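Ancylostoma secreted protein 1 (Necator americanus, PDB 3NT8) is a secreted two-CAP-domain protein of the CRISP family, probably associated with the transition of infective hookworm larvae to parasitism. Local coordinates at residues 271-276 and 416-421; 239-244 and 320-325. One frame throughout, in Å; residues are numbered along the deposited sequence.

Contact 1: 271-276 and 416-421; sequences MLKMVY and VTEGLC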
ATOM      1  N   MET A 271     -12.451 -23.406  -4.616  1.00 19.25           N
ATOM      2  CA  MET A 271     -12.248 -21.967  -4.585  1.00 20.34           C
ATOM      3  C   MET A 271     -12.396 -21.368  -5.952  1.00 21.14           C
ATOM      4  O   MET A 271     -11.580 -21.598  -6.814  1.00 23.48           O
ATOM      5  CB  MET A 271     -10.865 -21.633  -4.019  1.00 18.79           C
ATOM      6  CG  MET A 271     -10.622 -20.135  -3.834  1.00 18.72           C
ATOM      7  SD  MET A 271     -11.491 -19.340  -2.432  1.00 18.32           S
ATOM      8  CE  MET A 271     -10.716 -20.262  -1.081  1.00 11.78           C
ATOM      9  N   LEU A 272     -13.443 -20.600  -6.158  1.00 21.93           N
ATOM     10  CA  LEU A 272     -13.736 -20.076  -7.483  1.00 22.02           C
ATOM     11  C   LEU A 272     -12.852 -18.866  -7.850  1.00 22.23           C
ATOM     12  O   LEU A 272     -12.471 -18.036  -6.991  1.00 20.19           O
ATOM     13  CB  LEU A 272     -15.200 -19.660  -7.521  1.00 23.46           C
ATOM     14  CG  LEU A 272     -16.209 -20.804  -7.419  1.00 24.45           C
ATOM     15  CD1 LEU A 272     -17.548 -20.151  -7.056  1.00 26.14           C
ATOM     16  CD2 LEU A 272     -16.294 -21.563  -8.725  1.00 20.83           C
ATOM     17  N   LYS A 273     -12.513 -18.780  -9.126  1.00 21.48           N
ATOM     18  CA  LYS A 273     -11.717 -17.667  -9.619  1.00 22.39           C
ATOM     19  C   LYS A 273     -12.650 -16.495  -9.807  1.00 21.81           C
ATOM     20  O   LYS A 273     -13.677 -16.640 -10.439  1.00 22.00           O
ATOM     21  CB  LYS A 273     -11.058 -18.018 -10.975  1.00 22.25           C
ATOM     22  CG  LYS A 273     -10.057 -16.942 -11.476  1.00 21.57           C
ATOM     23  CD  LYS A 273      -9.262 -17.455 -12.712  1.00 28.40           C
ATOM     24  CE  LYS A 273      -8.089 -16.546 -13.038  1.00 28.74           C
ATOM     25  NZ  LYS A 273      -7.559 -16.897 -14.375  1.00 36.07           N
ATOM     26  N   MET A 274     -12.292 -15.336  -9.272  1.00 21.78           N
ATOM     27  CA  MET A 274     -13.142 -14.147  -9.433  1.00 22.28           C
ATOM     28  C   MET A 274     -13.039 -13.537 -10.818  1.00 22.33           C
ATOM     29  O   MET A 274     -11.976 -13.504 -11.424  1.00 23.20           O
ATOM     30  CB  MET A 274     -12.807 -13.056  -8.392  1.00 22.56           C
ATOM     31  CG  MET A 274     -13.300 -13.343  -6.994  1.00 20.55           C
ATOM     32  SD  MET A 274     -12.616 -12.227  -5.772  1.00 22.19           S
ATOM     33  CE  MET A 274     -13.730 -12.624  -4.427  1.00 23.21           C
ATOM     34  N   VAL A 275     -14.160 -13.018 -11.277  1.00 22.91           N
ATOM     35  CA  VAL A 275     -14.193 -12.221 -12.489  1.00 24.20           C
ATOM     36  C   VAL A 275     -14.681 -10.800 -12.121  1.00 24.21           C
ATOM     37  O   VAL A 275     -15.526 -10.658 -11.215  1.00 24.22           O
ATOM     38  CB  VAL A 275     -15.110 -12.865 -13.601  1.00 25.01           C
ATOM     39  CG1 VAL A 275     -14.506 -14.144 -14.146  1.00 26.43           C
ATOM     40  CG2 VAL A 275     -16.465 -13.174 -13.100  1.00 24.70           C
ATOM     41  N   TYR A 276     -14.152  -9.793 -12.809  1.00 21.82           N
ATOM     42  CA  TYR A 276     -14.602  -8.435 -12.687  1.00 22.30           C
ATOM     43  C   TYR A 276     -16.000  -8.201 -13.314  1.00 22.27           C
ATOM     44  O   TYR A 276     -16.288  -8.680 -14.405  1.00 22.45           O
ATOM     45  CB  TYR A 276     -13.553  -7.471 -13.260  1.00 20.86           C
ATOM     46  CG  TYR A 276     -13.608  -6.147 -12.537  1.00 22.54           C
ATOM     47  CD1 TYR A 276     -12.954  -5.970 -11.335  1.00 23.72           C
ATOM     48  CD2 TYR A 276     -14.391  -5.086 -13.020  1.00 20.52           C
ATOM     49  CE1 TYR A 276     -13.065  -4.782 -10.641  1.00 22.87           C
ATOM     50  CE2 TYR A 276     -14.468  -3.930 -12.353  1.00 18.16           C
ATOM     51  CZ  TYR A 276     -13.797  -3.764 -11.174  1.00 19.93           C
ATOM     52  OH  TYR A 276     -13.913  -2.569 -10.482  1.00 23.24           O
ATOM     53  N   VAL A 416      -3.678 -27.470 -10.622  1.00 32.71           N
ATOM     54  CA  VAL A 416      -3.231 -27.668  -9.247  1.00 33.17           C
ATOM     55  C   VAL A 416      -2.164 -26.679  -8.850  1.00 33.35           C
ATOM     56  O   VAL A 416      -1.906 -26.509  -7.672  1.00 34.45           O
ATOM     57  CB  VAL A 416      -2.753 -29.129  -8.909  1.00 33.16           C
ATOM     58  CG1 VAL A 416      -3.905 -30.093  -8.980  1.00 32.17           C
ATOM     59  CG2 VAL A 416      -1.551 -29.561  -9.762  1.00 32.56           C
ATOM     60  N   THR A 417      -1.547 -26.021  -9.816  1.00 33.51           N
ATOM     61  CA  THR A 417      -0.563 -25.011  -9.500  1.00 33.63           C
ATOM     62  C   THR A 417      -1.190 -23.651  -9.197  1.00 32.29           C
ATOM     63  O   THR A 417      -0.501 -22.768  -8.717  1.00 32.43           O
ATOM     64  CB  THR A 417       0.430 -24.840 -10.659  1.00 34.75           C
ATOM     65  OG1 THR A 417      -0.300 -24.483 -11.859  1.00 36.91           O
ATOM     66  CG2 THR A 417       1.206 -26.119 -10.875  1.00 36.72           C
ATOM     67  N   GLU A 418      -2.485 -23.483  -9.478  1.00 30.94           N
ATOM     68  CA  GLU A 418      -3.240 -22.257  -9.125  1.00 30.23           C
ATOM     69  C   GLU A 418      -4.377 -22.549  -8.089  1.00 29.66           C
ATOM     70  O   GLU A 418      -4.481 -21.864  -7.084  1.00 29.78           O
ATOM     71  CB  GLU A 418      -3.789 -21.590 -10.406  1.00 30.11           C
ATOM     72  CG  GLU A 418      -4.387 -20.258 -10.236  1.00 28.11           C
ATOM     73  CD  GLU A 418      -5.177 -19.774 -11.455  1.00 31.48           C
ATOM     74  OE1 GLU A 418      -5.708 -20.601 -12.214  1.00 28.82           O
ATOM     75  OE2 GLU A 418      -5.305 -18.539 -11.640  1.00 33.98           O
ATOM     76  N   GLY A 419      -5.198 -23.577  -8.330  1.00 29.53           N
ATOM     77  CA  GLY A 419      -6.150 -24.072  -7.347  1.00 27.91           C
ATOM     78  C   GLY A 419      -7.463 -23.318  -7.341  1.00 28.08           C
ATOM     79  O   GLY A 419      -8.126 -23.231  -6.329  1.00 28.63           O
ATOM     80  N   LEU A 420      -7.843 -22.781  -8.496  1.00 29.02           N
ATOM     81  CA  LEU A 420      -9.054 -21.966  -8.683  1.00 28.08           C
ATOM     82  C   LEU A 420      -9.974 -22.531  -9.773  1.00 28.39           C
ATOM     83  O   LEU A 420      -9.544 -22.695 -10.912  1.00 25.83           O
ATOM     84  CB  LEU A 420      -8.647 -20.527  -9.041  1.00 27.33           C
ATOM     85  CG  LEU A 420      -7.937 -19.684  -7.973  1.00 26.31           C
ATOM     86  CD1 LEU A 420      -7.411 -18.362  -8.548  1.00 26.23           C
ATOM     87  CD2 LEU A 420      -8.801 -19.411  -6.771  1.00 23.94           C
ATOM     88  N   CYS A 421     -11.224 -22.832  -9.405  1.00 30.32           N
ATOM     89  CA  CYS A 421     -12.225 -23.300 -10.365  1.00 32.29           C
ATOM     90  C   CYS A 421     -12.715 -22.152 -11.274  1.00 35.88           C
ATOM     91  O   CYS A 421     -13.144 -21.106 -10.807  1.00 36.34           O
ATOM     92  CB  CYS A 421     -13.423 -23.957  -9.669  1.00 31.36           C
ATOM     93  SG  CYS A 421     -13.053 -25.040  -8.265  1.00 27.65           S
TER
HETATM   94  O   HOH W   1      -9.977 -25.178  -5.185  1.00 21.03           O
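Met-271 reaches out with CG opposite the backbone N (chi1 -175°), while CG of Leu-420 is turned anti to the carbonyl carbon (chi1 -67°); the two side chains run side by side in the same direction, and Met-271 CG meets Leu-420 CD2 at 3.5 Å. Lys-273, extended throughout, crosses Leu-420 at about a right angle, its CB touching Leu-420 CB. Its amine ends near Glu-418, where NZ and OE2 stand 3.9 Å apart, a long salt bridge. Leu-272 CD2 touches Cys-421 CB.

The main chains form a single beta bridge between Leu-272 and Cys-421. Cys-421 N donates to Met-271 O at 2.9 Å, and Lys-273 N donates to Cys-421 O at 2.9 Å in a nearly straight bond (169°). One water spans the end of the pairing, accepting from Met-271 N and donating to Gly-419 O.

Cys-421 is also disulfide-bonded to Cys-408, and Glu-418 O accepts from Ser-250 and Arg-254. The two backbone bonds thus set the alignment of 416-421 against 271-273, and the apolar side chains pack around them, with the long ionic pair probably adding little.

Contact 2: 239-244 and 320-325; sequences DTFLSV and KAAKQA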
ATOM      1  N   ASP A 239      -7.884  -4.160 -12.635  1.00 24.35           N
ATOM      2  CA  ASP A 239      -6.933  -5.291 -12.658  1.00 23.75           C
ATOM      3  C   ASP A 239      -6.104  -5.392 -11.369  1.00 23.01           C
ATOM      4  O   ASP A 239      -5.688  -6.468 -10.988  1.00 22.50           O
ATOM      5  CB  ASP A 239      -5.991  -5.204 -13.836  1.00 24.30           C
ATOM      6  CG  ASP A 239      -6.699  -5.263 -15.172  1.00 29.29           C
ATOM      7  OD1 ASP A 239      -7.744  -5.965 -15.301  1.00 32.87           O
ATOM      8  OD2 ASP A 239      -6.172  -4.621 -16.112  1.00 29.06           O
ATOM      9  N   THR A 240      -5.837  -4.271 -10.720  1.00 21.80           N
ATOM     10  CA  THR A 240      -5.224  -4.345  -9.442  1.00 22.03           C
ATOM     11  C   THR A 240      -6.081  -5.111  -8.422  1.00 21.89           C
ATOM     12  O   THR A 240      -5.626  -6.109  -7.845  1.00 22.48           O
ATOM     13  CB  THR A 240      -4.819  -2.982  -8.945  1.00 22.16           C
ATOM     14  OG1 THR A 240      -3.937  -2.414  -9.911  1.00 23.60           O
ATOM     15  CG2 THR A 240      -4.051  -3.110  -7.661  1.00 22.33           C
ATOM     16  N   PHE A 241      -7.317  -4.672  -8.203  1.00 20.66           N
ATOM     17  CA  PHE A 241      -8.209  -5.387  -7.278  1.00 19.70           C
ATOM     18  C   PHE A 241      -8.341  -6.843  -7.633  1.00 19.57           C
ATOM     19  O   PHE A 241      -8.304  -7.684  -6.726  1.00 19.76           O
ATOM     20  CB  PHE A 241      -9.609  -4.776  -7.221  1.00 19.21           C
ATOM     21  CG  PHE A 241      -9.723  -3.531  -6.347  1.00 17.77           C
ATOM     22  CD1 PHE A 241      -9.594  -3.616  -4.969  1.00 22.23           C
ATOM     23  CD2 PHE A 241     -10.042  -2.294  -6.907  1.00 20.75           C
ATOM     24  CE1 PHE A 241      -9.723  -2.474  -4.133  1.00 13.72           C
ATOM     25  CE2 PHE A 241     -10.171  -1.148  -6.095  1.00 17.98           C
ATOM     26  CZ  PHE A 241     -10.028  -1.247  -4.724  1.00 17.20           C
ATOM     27  N   LEU A 242      -8.509  -7.141  -8.933  1.00 19.47           N
ATOM     28  CA  LEU A 242      -8.872  -8.455  -9.384  1.00 19.76           C
ATOM     29  C   LEU A 242      -7.711  -9.412  -9.206  1.00 19.76           C
ATOM     30  O   LEU A 242      -7.922 -10.521  -8.710  1.00 20.51           O
ATOM     31  CB  LEU A 242      -9.431  -8.437 -10.816  1.00 19.74           C
ATOM     32  CG  LEU A 242      -9.953  -9.739 -11.421  1.00 20.79           C
ATOM     33  CD1 LEU A 242     -11.181 -10.238 -10.708  1.00 20.28           C
ATOM     34  CD2 LEU A 242     -10.226  -9.620 -12.955  1.00 18.65           C
ATOM     35  N   SER A 243      -6.505  -8.980  -9.599  1.00 20.17           N
ATOM     36  CA  SER A 243      -5.298  -9.783  -9.478  1.00 20.36           C
ATOM     37  C   SER A 243      -4.908  -9.978  -8.016  1.00 20.42           C
ATOM     38  O   SER A 243      -4.548 -11.089  -7.647  1.00 22.13           O
ATOM     39  CB  SER A 243      -4.116  -9.175 -10.225  1.00 19.93           C
ATOM     40  OG  SER A 243      -3.833  -7.893  -9.673  1.00 22.11           O
ATOM     41  N   VAL A 244      -4.950  -8.910  -7.209  1.00 19.61           N
ATOM     42  CA  VAL A 244      -4.651  -9.046  -5.776  1.00 19.12           C
ATOM     43  C   VAL A 244      -5.639  -9.988  -5.080  1.00 18.53           C
ATOM     44  O   VAL A 244      -5.239 -10.827  -4.277  1.00 19.98           O
ATOM     45  CB  VAL A 244      -4.532  -7.700  -5.036  1.00 19.81           C
ATOM     46  CG1 VAL A 244      -4.250  -7.950  -3.532  1.00 17.03           C
ATOM     47  CG2 VAL A 244      -3.391  -6.848  -5.627  1.00 15.22           C
ATOM     48  N   LYS A 320      -2.420   2.294  -5.898  1.00 24.53           N
ATOM     49  CA  LYS A 320      -1.838   2.192  -4.578  1.00 23.09           C
ATOM     50  C   LYS A 320      -2.951   1.971  -3.534  1.00 21.97           C
ATOM     51  O   LYS A 320      -2.827   1.145  -2.638  1.00 19.74           O
ATOM     52  CB  LYS A 320      -0.983   3.456  -4.215  1.00 22.60           C
ATOM     53  CG  LYS A 320       0.433   3.418  -4.805  1.00 25.85           C
ATOM     54  CD  LYS A 320       1.353   4.572  -4.372  1.00 25.99           C
ATOM     55  CE  LYS A 320       2.620   4.597  -5.232  1.00 27.59           C
ATOM     56  NZ  LYS A 320       2.402   5.156  -6.622  1.00 29.74           N
ATOM     57  N   ALA A 321      -4.024   2.748  -3.632  1.00 21.21           N
ATOM     58  CA  ALA A 321      -5.146   2.583  -2.690  1.00 20.82           C
ATOM     59  C   ALA A 321      -5.816   1.208  -2.887  1.00 18.90           C
ATOM     60  O   ALA A 321      -6.229   0.622  -1.938  1.00 17.47           O
ATOM     61  CB  ALA A 321      -6.128   3.669  -2.842  1.00 20.96           C
ATOM     62  N   ALA A 322      -5.833   0.671  -4.093  1.00 19.91           N
ATOM     63  CA  ALA A 322      -6.502  -0.615  -4.341  1.00 21.55           C
ATOM     64  C   ALA A 322      -5.662  -1.764  -3.702  1.00 22.54           C
ATOM     65  O   ALA A 322      -6.223  -2.663  -3.109  1.00 21.58           O
ATOM     66  CB  ALA A 322      -6.705  -0.839  -5.828  1.00 21.99           C
ATOM     67  N   LYS A 323      -4.323  -1.636  -3.734  1.00 23.05           N
ATOM     68  CA  LYS A 323      -3.431  -2.705  -3.339  1.00 24.26           C
ATOM     69  C   LYS A 323      -3.387  -2.681  -1.805  1.00 24.61           C
ATOM     70  O   LYS A 323      -3.465  -3.748  -1.130  1.00 24.94           O
ATOM     71  CB  LYS A 323      -2.011  -2.548  -3.995  1.00 24.95           C
ATOM     72  CG  LYS A 323      -1.143  -3.839  -4.019  1.00 28.90           C
ATOM     73  CD  LYS A 323       0.345  -3.618  -4.328  1.00 37.03           C
ATOM     74  CE  LYS A 323       1.178  -4.908  -4.092  1.00 40.26           C
ATOM     75  NZ  LYS A 323       0.648  -6.177  -4.787  1.00 41.09           N
ATOM     76  N   GLN A 324      -3.261  -1.476  -1.252  1.00 22.06           N
ATOM     77  CA  GLN A 324      -3.244  -1.317   0.181  1.00 21.40           C
ATOM     78  C   GLN A 324      -4.579  -1.807   0.841  1.00 20.32           C
ATOM     79  O   GLN A 324      -4.567  -2.368   1.923  1.00 21.38           O
ATOM     80  CB  GLN A 324      -2.994   0.138   0.538  1.00 19.55           C
ATOM     81  CG  GLN A 324      -2.572   0.357   1.946  1.00 21.99           C
ATOM     82  CD  GLN A 324      -2.479   1.863   2.315  1.00 26.83           C
ATOM     83  OE1 GLN A 324      -3.382   2.421   3.004  1.00 24.76           O
ATOM     84  NE2 GLN A 324      -1.387   2.516   1.871  1.00 25.09           N
ATOM     85  N   ALA A 325      -5.706  -1.520   0.226  1.00 18.75           N
ATOM     86  CA  ALA A 325      -7.018  -1.847   0.809  1.00 17.20           C
ATOM     87  C   ALA A 325      -7.138  -3.334   0.812  1.00 15.50           C
ATOM     88  O   ALA A 325      -7.508  -3.905   1.815  1.00 17.15           O
ATOM     89  CB  ALA A 325      -8.186  -1.220  -0.002  1.00 16.90           C
TER
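Thr-240 begins the contact, its CB directed at the facing helix and its methyl doing the touching. CG2 lies anti to the backbone N, which carries it across to Ala-322 CB at 3.9 Å and, slightly farther off, to Lys-323 CB. On the other branch OG1 lies within bonding distance of both Asn-319 OD1, just before the second segment, and Ser-236 O in the preceding turn; the carbonyl can only accept, and the one hydroxyl proton cannot serve both fully.

Phe-241 contributes the most of the residues in 239-244. Although its CB leaves the helix to one side, the ring swings back to the facing segment and receives the methyl of Ala-322 over one face. Ala-322 CB is 3.5 Å from the ring centroid and only 15° off the normal, a CH-pi contact displaced slightly toward the CE2–CZ rim. The ring lies close to the backbone of the opposite helix, with CZ 3.6 Å from Ala-322 CA.

One turn beyond Thr-240, Val-244 again faces the partner helix. Its CG2 meets Lys-323 CG at 4.1 Å, the two side chains crossing at about a right angle, and the bend at the end of the lysine brings NZ near the same methyl.

These residues form a small helix-helix interface of apolar contacts between helices 235-253 and 318-330 of the second CAP domain. Their segment axes approach to 8.8 Å and run nearly parallel, crossing at -22°. Beside the pair lies the mixed sheet: Phe-241 also packs on Leu-370, Cys-372 and Val-374 of strand 369-376, while Ala-321 rests on Val-374. The ring therefore fills the junction of two helices with the sheet, within the alpha-beta-alpha sandwich of the CAP fold.

Overall arrangement
Both contacts involve the second CAP domain, with centres about 17 Å apart. Helix 235-253 joins them: its 239-244 segment forms contact 2, while Asn-246 and Arg-249 farther along bond to Met-274 N and Leu-272 O in contact 1. The two also touch directly, Leu-242 CD1 lying 3.4 Å from Met-274 O. A further connection is strand 369-376, which takes the ring of Phe-241 and pairs with strand 275-276 at the edge of the sheet. Contact 2 thus joins two helices over the sheet, whereas contact 1 brings 416-421 onto the chain leading into strand 275-276. Their segments alternate along the chain, 239-244, 271-276, 320-325 and 416-421.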